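Local coordinates for protein TetR family transcriptional regulator (Streptomyces coelicolor, PDB 6SRN) that probably represses transcription by binding regulatory DNA as a dimer, and binds a furan-type bacterial hormone that controls antibiotic production, at residues L76-W88 against A116-Q130. Sequence-based numbering, arbitrary orientation.
With LUB (4-(Hydroxymethyl)-2-propylfuran-3-carboxylic acid), chain B.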
loop_
_atom_site.group_PDB
_atom_site.type_symbol
_atom_site.label_atom_id
_atom_site.label_comp_id
_atom_site.label_asym_id
_atom_site.label_seq_id
_atom_site.Cartn_x
_atom_site.Cartn_y
_atom_site.Cartn_z
ATOM N N LEU A 76 9.022 1.193 22.227
ATOM C CA LEU A 76 9.715 0.123 21.516
ATOM C C LEU A 76 9.278 0.067 20.050
ATOM O O LEU A 76 10.106 0.035 19.154
ATOM C CB LEU A 76 9.442 -1.199 22.271
ATOM C CG LEU A 76 10.116 -2.462 21.756
ATOM C CD1 LEU A 76 11.636 -2.402 21.744
ATOM C CD2 LEU A 76 9.639 -3.655 22.589
ATOM N N ALA A 77 7.966 0.168 19.832
ATOM C CA ALA A 77 7.437 0.241 18.487
ATOM C C ALA A 77 7.972 1.469 17.706
ATOM O O ALA A 77 8.346 1.378 16.550
ATOM C CB ALA A 77 5.918 0.177 18.497
ATOM N N ILE A 78 7.969 2.630 18.361
ATOM C CA ILE A 78 8.546 3.811 17.743
ATOM C C ILE A 78 9.995 3.552 17.344
ATOM O O ILE A 78 10.404 3.908 16.247
ATOM C CB ILE A 78 8.453 5.034 18.688
ATOM C CG1 ILE A 78 6.984 5.430 18.846
ATOM C CG2 ILE A 78 9.299 6.173 18.155
ATOM C CD1 ILE A 78 6.766 6.441 19.936
ATOM N N ALA A 79 10.807 2.979 18.244
ATOM C CA ALA A 79 12.218 2.790 17.917
ATOM C C ALA A 79 12.419 1.862 16.698
ATOM O O ALA A 79 13.297 2.081 15.908
ATOM C CB ALA A 79 12.967 2.257 19.116
ATOM N N VAL A 80 11.614 0.814 16.608
ATOM C CA VAL A 80 11.669 -0.102 15.477
ATOM C C VAL A 80 11.344 0.643 14.187
ATOM O O VAL A 80 12.079 0.573 13.216
ATOM C CB VAL A 80 10.694 -1.290 15.673
ATOM C CG1 VAL A 80 10.546 -2.102 14.379
ATOM C CG2 VAL A 80 11.201 -2.175 16.803
ATOM N N VAL A 81 10.248 1.387 14.169
ATOM C CA VAL A 81 9.891 2.124 12.943
ATOM C C VAL A 81 10.957 3.160 12.585
ATOM O O VAL A 81 11.388 3.281 11.446
ATOM C CB VAL A 81 8.502 2.776 13.077
ATOM C CG1 VAL A 81 8.192 3.633 11.874
ATOM C CG2 VAL A 81 7.453 1.716 13.231
ATOM N N GLU A 82 11.413 3.906 13.573
ATOM C CA GLU A 82 12.457 4.918 13.301
ATOM C C GLU A 82 13.708 4.258 12.724
ATOM O O GLU A 82 14.345 4.780 11.796
ATOM C CB GLU A 82 12.836 5.702 14.560
ATOM C CG GLU A 82 11.833 6.681 15.037
ATOM C CD GLU A 82 12.382 7.337 16.307
ATOM O OE1 GLU A 82 13.165 6.739 17.099
ATOM O OE2 GLU A 82 12.092 8.483 16.463
ATOM N N GLU A 83 14.098 3.104 13.243
ATOM C CA GLU A 83 15.303 2.471 12.788
ATOM C C GLU A 83 15.163 2.017 11.344
ATOM O O GLU A 83 16.113 2.104 10.571
ATOM C CB GLU A 83 15.629 1.292 13.707
ATOM C CG GLU A 83 16.684 0.358 13.183
ATOM C CD GLU A 83 17.945 1.062 12.789
ATOM O OE1 GLU A 83 18.293 2.066 13.442
ATOM O OE2 GLU A 83 18.604 0.581 11.830
ATOM N N HIS A 84 13.989 1.510 10.988
ATOM C CA HIS A 84 13.823 0.978 9.618
ATOM C C HIS A 84 13.862 2.108 8.586
ATOM O O HIS A 84 14.096 1.839 7.409
ATOM C CB HIS A 84 12.591 0.049 9.564
ATOM C CG HIS A 84 11.372 0.559 8.847
ATOM N ND1 HIS A 84 10.599 1.614 9.297
ATOM C CD2 HIS A 84 10.735 0.089 7.761
ATOM C CE1 HIS A 84 9.569 1.786 8.500
ATOM N NE2 HIS A 84 9.614 0.857 7.566
ATOM N N TYR A 85 13.703 3.354 9.016
ATOM C CA TYR A 85 13.965 4.536 8.160
ATOM C C TYR A 85 15.379 5.087 8.257
ATOM O O TYR A 85 16.007 5.442 7.222
ATOM C CB TYR A 85 12.986 5.665 8.443
ATOM C CG TYR A 85 11.571 5.381 8.142
ATOM C CD1 TYR A 85 11.144 4.932 6.882
ATOM C CD2 TYR A 85 10.592 5.597 9.116
ATOM C CE1 TYR A 85 9.811 4.673 6.634
ATOM C CE2 TYR A 85 9.262 5.353 8.853
ATOM C CZ TYR A 85 8.850 4.910 7.606
ATOM O OH TYR A 85 7.510 4.639 7.404
ATOM N N ALA A 86 15.913 5.171 9.468
ATOM C CA ALA A 86 17.143 5.915 9.710
ATOM C C ALA A 86 18.354 5.258 9.114
ATOM O O ALA A 86 19.386 5.917 8.927
ATOM C CB ALA A 86 17.350 6.114 11.200
ATOM N N ARG A 87 18.281 3.972 8.845
ATOM C CA ARG A 87 19.356 3.256 8.228
ATOM C C ARG A 87 19.730 3.621 6.759
ATOM O O ARG A 87 20.812 3.358 6.299
ATOM C CB ARG A 87 19.093 1.762 8.397
ATOM C CG ARG A 87 17.804 1.236 7.774
ATOM C CD ARG A 87 17.733 -0.277 7.907
ATOM N NE ARG A 87 17.804 -0.725 9.288
ATOM C CZ ARG A 87 17.802 -2.004 9.634
ATOM N NH1 ARG A 87 17.660 -2.932 8.690
ATOM N NH2 ARG A 87 17.912 -2.339 10.894
ATOM N N TRP A 88 18.842 4.293 6.068
ATOM C CA TRP A 88 18.941 4.427 4.611
ATOM C C TRP A 88 19.849 5.533 4.077
ATOM O O TRP A 88 20.518 5.345 3.071
ATOM C CB TRP A 88 17.518 4.425 3.993
ATOM C CG TRP A 88 16.938 3.072 4.169
ATOM C CD1 TRP A 88 16.003 2.695 5.080
ATOM C CD2 TRP A 88 17.297 1.889 3.453
ATOM N NE1 TRP A 88 15.750 1.341 4.992
ATOM C CE2 TRP A 88 16.537 0.809 4.005
ATOM C CE3 TRP A 88 18.195 1.621 2.417
ATOM C CZ2 TRP A 88 16.683 -0.493 3.576
ATOM C CZ3 TRP A 88 18.326 0.328 1.974
ATOM C CH2 TRP A 88 17.541 -0.724 2.538
ATOM N N ALA A 116 15.730 -5.957 1.580
ATOM C CA ALA A 116 15.675 -5.781 3.026
ATOM C C ALA A 116 14.268 -6.109 3.572
ATOM O O ALA A 116 14.122 -6.710 4.631
ATOM C CB ALA A 116 16.094 -4.387 3.404
ATOM N N PHE A 117 13.227 -5.656 2.861
ATOM C CA PHE A 117 11.885 -6.099 3.241
ATOM C C PHE A 117 11.746 -7.611 3.119
ATOM O O PHE A 117 11.055 -8.250 3.932
ATOM C CB PHE A 117 10.805 -5.383 2.416
ATOM C CG PHE A 117 10.529 -3.960 2.847
ATOM C CD1 PHE A 117 9.966 -3.702 4.105
ATOM C CD2 PHE A 117 10.775 -2.888 2.012
ATOM C CE1 PHE A 117 9.683 -2.373 4.462
ATOM C CE2 PHE A 117 10.503 -1.591 2.387
ATOM C CZ PHE A 117 9.950 -1.322 3.617
ATOM N N ARG A 118 12.385 -8.203 2.119
ATOM C CA ARG A 118 12.342 -9.649 1.962
ATOM C C ARG A 118 12.953 -10.416 3.145
ATOM O O ARG A 118 12.357 -11.411 3.602
ATOM C CB ARG A 118 13.039 -10.069 0.681
ATOM C CG ARG A 118 12.807 -11.523 0.259
ATOM C CD ARG A 118 13.717 -11.958 -0.881
ATOM N NE ARG A 118 15.109 -11.823 -0.430
ATOM C CZ ARG A 118 16.182 -11.627 -1.196
ATOM N NH1 ARG A 118 16.109 -11.608 -2.511
ATOM N NH2 ARG A 118 17.346 -11.410 -0.637
ATOM N N ASP A 119 14.035 -9.890 3.696
ATOM C CA ASP A 119 14.910 -10.623 4.613
ATOM C C ASP A 119 14.979 -10.142 6.055
ATOM O O ASP A 119 15.327 -10.938 6.929
ATOM C CB ASP A 119 16.344 -10.636 4.052
ATOM C CG ASP A 119 16.496 -11.465 2.772
ATOM O OD1 ASP A 119 15.563 -12.224 2.375
ATOM O OD2 ASP A 119 17.620 -11.324 2.231
ATOM N N ASP A 120 14.768 -8.850 6.294
ATOM C CA ASP A 120 15.237 -8.225 7.530
ATOM C C ASP A 120 14.062 -7.964 8.472
ATOM O O ASP A 120 13.162 -7.217 8.142
ATOM C CB ASP A 120 15.967 -6.906 7.219
ATOM C CG ASP A 120 16.643 -6.332 8.414
ATOM O OD1 ASP A 120 16.130 -6.490 9.545
ATOM O OD2 ASP A 120 17.700 -5.654 8.221
ATOM N N PRO A 121 14.060 -8.597 9.659
ATOM C CA PRO A 121 12.969 -8.374 10.557
ATOM C C PRO A 121 12.687 -6.917 10.906
ATOM O O PRO A 121 11.518 -6.572 11.172
ATOM C CB PRO A 121 13.377 -9.132 11.803
ATOM C CG PRO A 121 14.253 -10.242 11.321
ATOM C CD PRO A 121 15.008 -9.613 10.190
ATOM N N VAL A 122 13.712 -6.083 11.014
ATOM C CA VAL A 122 13.449 -4.673 11.370
ATOM C C VAL A 122 12.592 -3.993 10.284
ATOM O O VAL A 122 11.707 -3.185 10.589
ATOM C CB VAL A 122 14.751 -3.904 11.642
ATOM C CG1 VAL A 122 14.469 -2.425 11.905
ATOM C CG2 VAL A 122 15.470 -4.536 12.814
ATOM N N MET A 123 12.888 -4.298 9.014
ATOM C CA MET A 123 12.084 -3.742 7.931
ATOM C C MET A 123 10.687 -4.323 7.927
ATOM O O MET A 123 9.721 -3.572 7.709
ATOM C CB MET A 123 12.779 -3.996 6.601
ATOM C CG MET A 123 14.142 -3.333 6.452
ATOM S SD MET A 123 14.005 -1.522 6.307
ATOM C CE MET A 123 13.355 -1.454 4.720
ATOM N N GLN A 124 10.572 -5.615 8.137
ATOM C CA GLN A 124 9.269 -6.228 8.116
ATOM C C GLN A 124 8.404 -5.670 9.262
ATOM O O GLN A 124 7.220 -5.414 9.117
ATOM C CB GLN A 124 9.400 -7.731 8.236
ATOM C CG GLN A 124 10.175 -8.334 7.055
ATOM C CD GLN A 124 10.653 -9.736 7.266
ATOM O OE1 GLN A 124 10.529 -10.310 8.336
ATOM N NE2 GLN A 124 11.193 -10.312 6.217
ATOM N N ALA A 125 9.014 -5.497 10.420
ATOM C CA ALA A 125 8.329 -4.956 11.574
ATOM C C ALA A 125 7.952 -3.505 11.372
ATOM O O ALA A 125 6.854 -3.080 11.708
ATOM C CB ALA A 125 9.181 -5.103 12.809
ATOM N N GLY A 126 8.875 -2.724 10.814
ATOM C CA GLY A 126 8.579 -1.307 10.545
ATOM C C GLY A 126 7.369 -1.173 9.664
ATOM O O GLY A 126 6.477 -0.379 9.944
ATOM N N ALA A 127 7.320 -1.960 8.606
ATOM C CA ALA A 127 6.194 -1.931 7.690
ATOM C C ALA A 127 4.915 -2.412 8.356
ATOM O O ALA A 127 3.836 -1.793 8.227
ATOM C CB ALA A 127 6.469 -2.737 6.412
ATOM N N ARG A 128 4.987 -3.498 9.126
ATOM C CA ARG A 128 3.782 -3.979 9.760
ATOM C C ARG A 128 3.246 -3.001 10.774
ATOM O O ARG A 128 2.031 -2.789 10.843
ATOM C CB ARG A 128 4.005 -5.344 10.417
ATOM C CG ARG A 128 2.727 -5.898 11.029
ATOM C CD ARG A 128 2.785 -7.386 11.230
ATOM N NE ARG A 128 1.496 -7.866 11.753
ATOM C CZ ARG A 128 1.201 -9.156 11.931
ATOM N NH1 ARG A 128 2.092 -10.081 11.672
ATOM N NH2 ARG A 128 -0.011 -9.515 12.371
ATOM N N LEU A 129 4.116 -2.404 11.586
ATOM C CA LEU A 129 3.657 -1.395 12.553
ATOM C C LEU A 129 3.001 -0.205 11.843
ATOM O O LEU A 129 1.929 0.262 12.282
ATOM C CB LEU A 129 4.819 -0.972 13.428
ATOM C CG LEU A 129 5.379 -2.075 14.328
ATOM C CD1 LEU A 129 6.723 -1.678 14.899
ATOM C CD2 LEU A 129 4.412 -2.408 15.436
ATOM N N GLN A 130 3.595 0.270 10.757
ATOM C CA GLN A 130 2.975 1.361 9.956
ATOM C C GLN A 130 1.656 0.930 9.289
ATOM O O GLN A 130 0.745 1.761 9.083
ATOM C CB GLN A 130 3.908 1.880 8.893
ATOM C CG GLN A 130 5.130 2.582 9.425
ATOM C CD GLN A 130 4.827 3.930 10.034
ATOM O OE1 GLN A 130 3.937 4.050 10.880
ATOM N NE2 GLN A 130 5.578 4.923 9.649
HETATM C C2 LUB B . 7.927 2.090 2.233
HETATM C C4 LUB B . 6.852 1.612 4.138
HETATM C C5 LUB B . 6.932 0.484 3.426
HETATM C C6 LUB B . 8.423 2.719 0.996
HETATM O O11 LUB B . 8.267 4.832 3.117
HETATM C C9 LUB B . 7.547 4.063 3.804
HETATM O O10 LUB B . 6.903 4.482 4.833
HETATM C C3 LUB B . 7.377 2.674 3.428
HETATM C C12 LUB B . 6.350 1.580 5.573
HETATM O O13 LUB B . 5.314 2.578 5.729
HETATM O O1 LUB B . 7.483 0.766 2.164
HETATM C C7 LUB B . 9.903 2.345 0.851
HETATM C C8 LUB B . 10.541 2.987 -0.357
HETATM O O HOH W 1 18.210 -5.170 11.150
#
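Gly-126 CA sits over the centre of one face of the His-84 ring, 3.6 Å from the centroid and 2° off the ring normal, a CH-pi contact. The ring is held in that pose from its own helix, because His-84 ND1 donates nearly straight to a lone pair of Val-81 O at 2.8 Å, with the acceptor in the ring plane. A chi1 of 108°, off the usual staggered positions, turns the imidazole so that ND1 reaches this carbonyl while a face meets Gly-126 CA. Since Gly-126 has no side chain where the imidazole lies, Val-81 CA and Gly-126 CA stand only 4.4 Å apart, and the axes of 76-86 and 121-130 come within 8.2 Å. His-84 is a knob among Phe-117, Met-123, Gly-126 and Ala-127, and Val-80 a second among Val-122, Ala-125, Gly-126 and Leu-129.

At the pocket end, Gln-130 NE2 donates almost straight (171°) to Tyr-85 OH, 3.0 Å away, with amide and phenol planes well turned from each other; the amide nitrogen also bonds Pro-141 O. Tyr-85 OH in turn donates to carboxylate atom O10 of the furan ligand at 2.6 Å, while the edge of His-84 and the ring of Phe-117 border the same ligand.

At the start of helix 121-131, Arg-87, bent at chi3, forms a salt-bridge network: NE and NH2 grip Glu-83 OE2 side-on, and NH1 meets Asp-120 OD2 at 2.8 Å from above the carboxylate plane. Val-122 CG1 covers one guanidinium face. Asp-120 also N-caps helix 121-131 through Val-122 N. Met-123, folded back at chi2 and chi3, brings SD to the edge of the Trp-88 indole.

Tyr-85 OH links both helices to the ligand carboxylate, consistent with ligand binding influencing their packing.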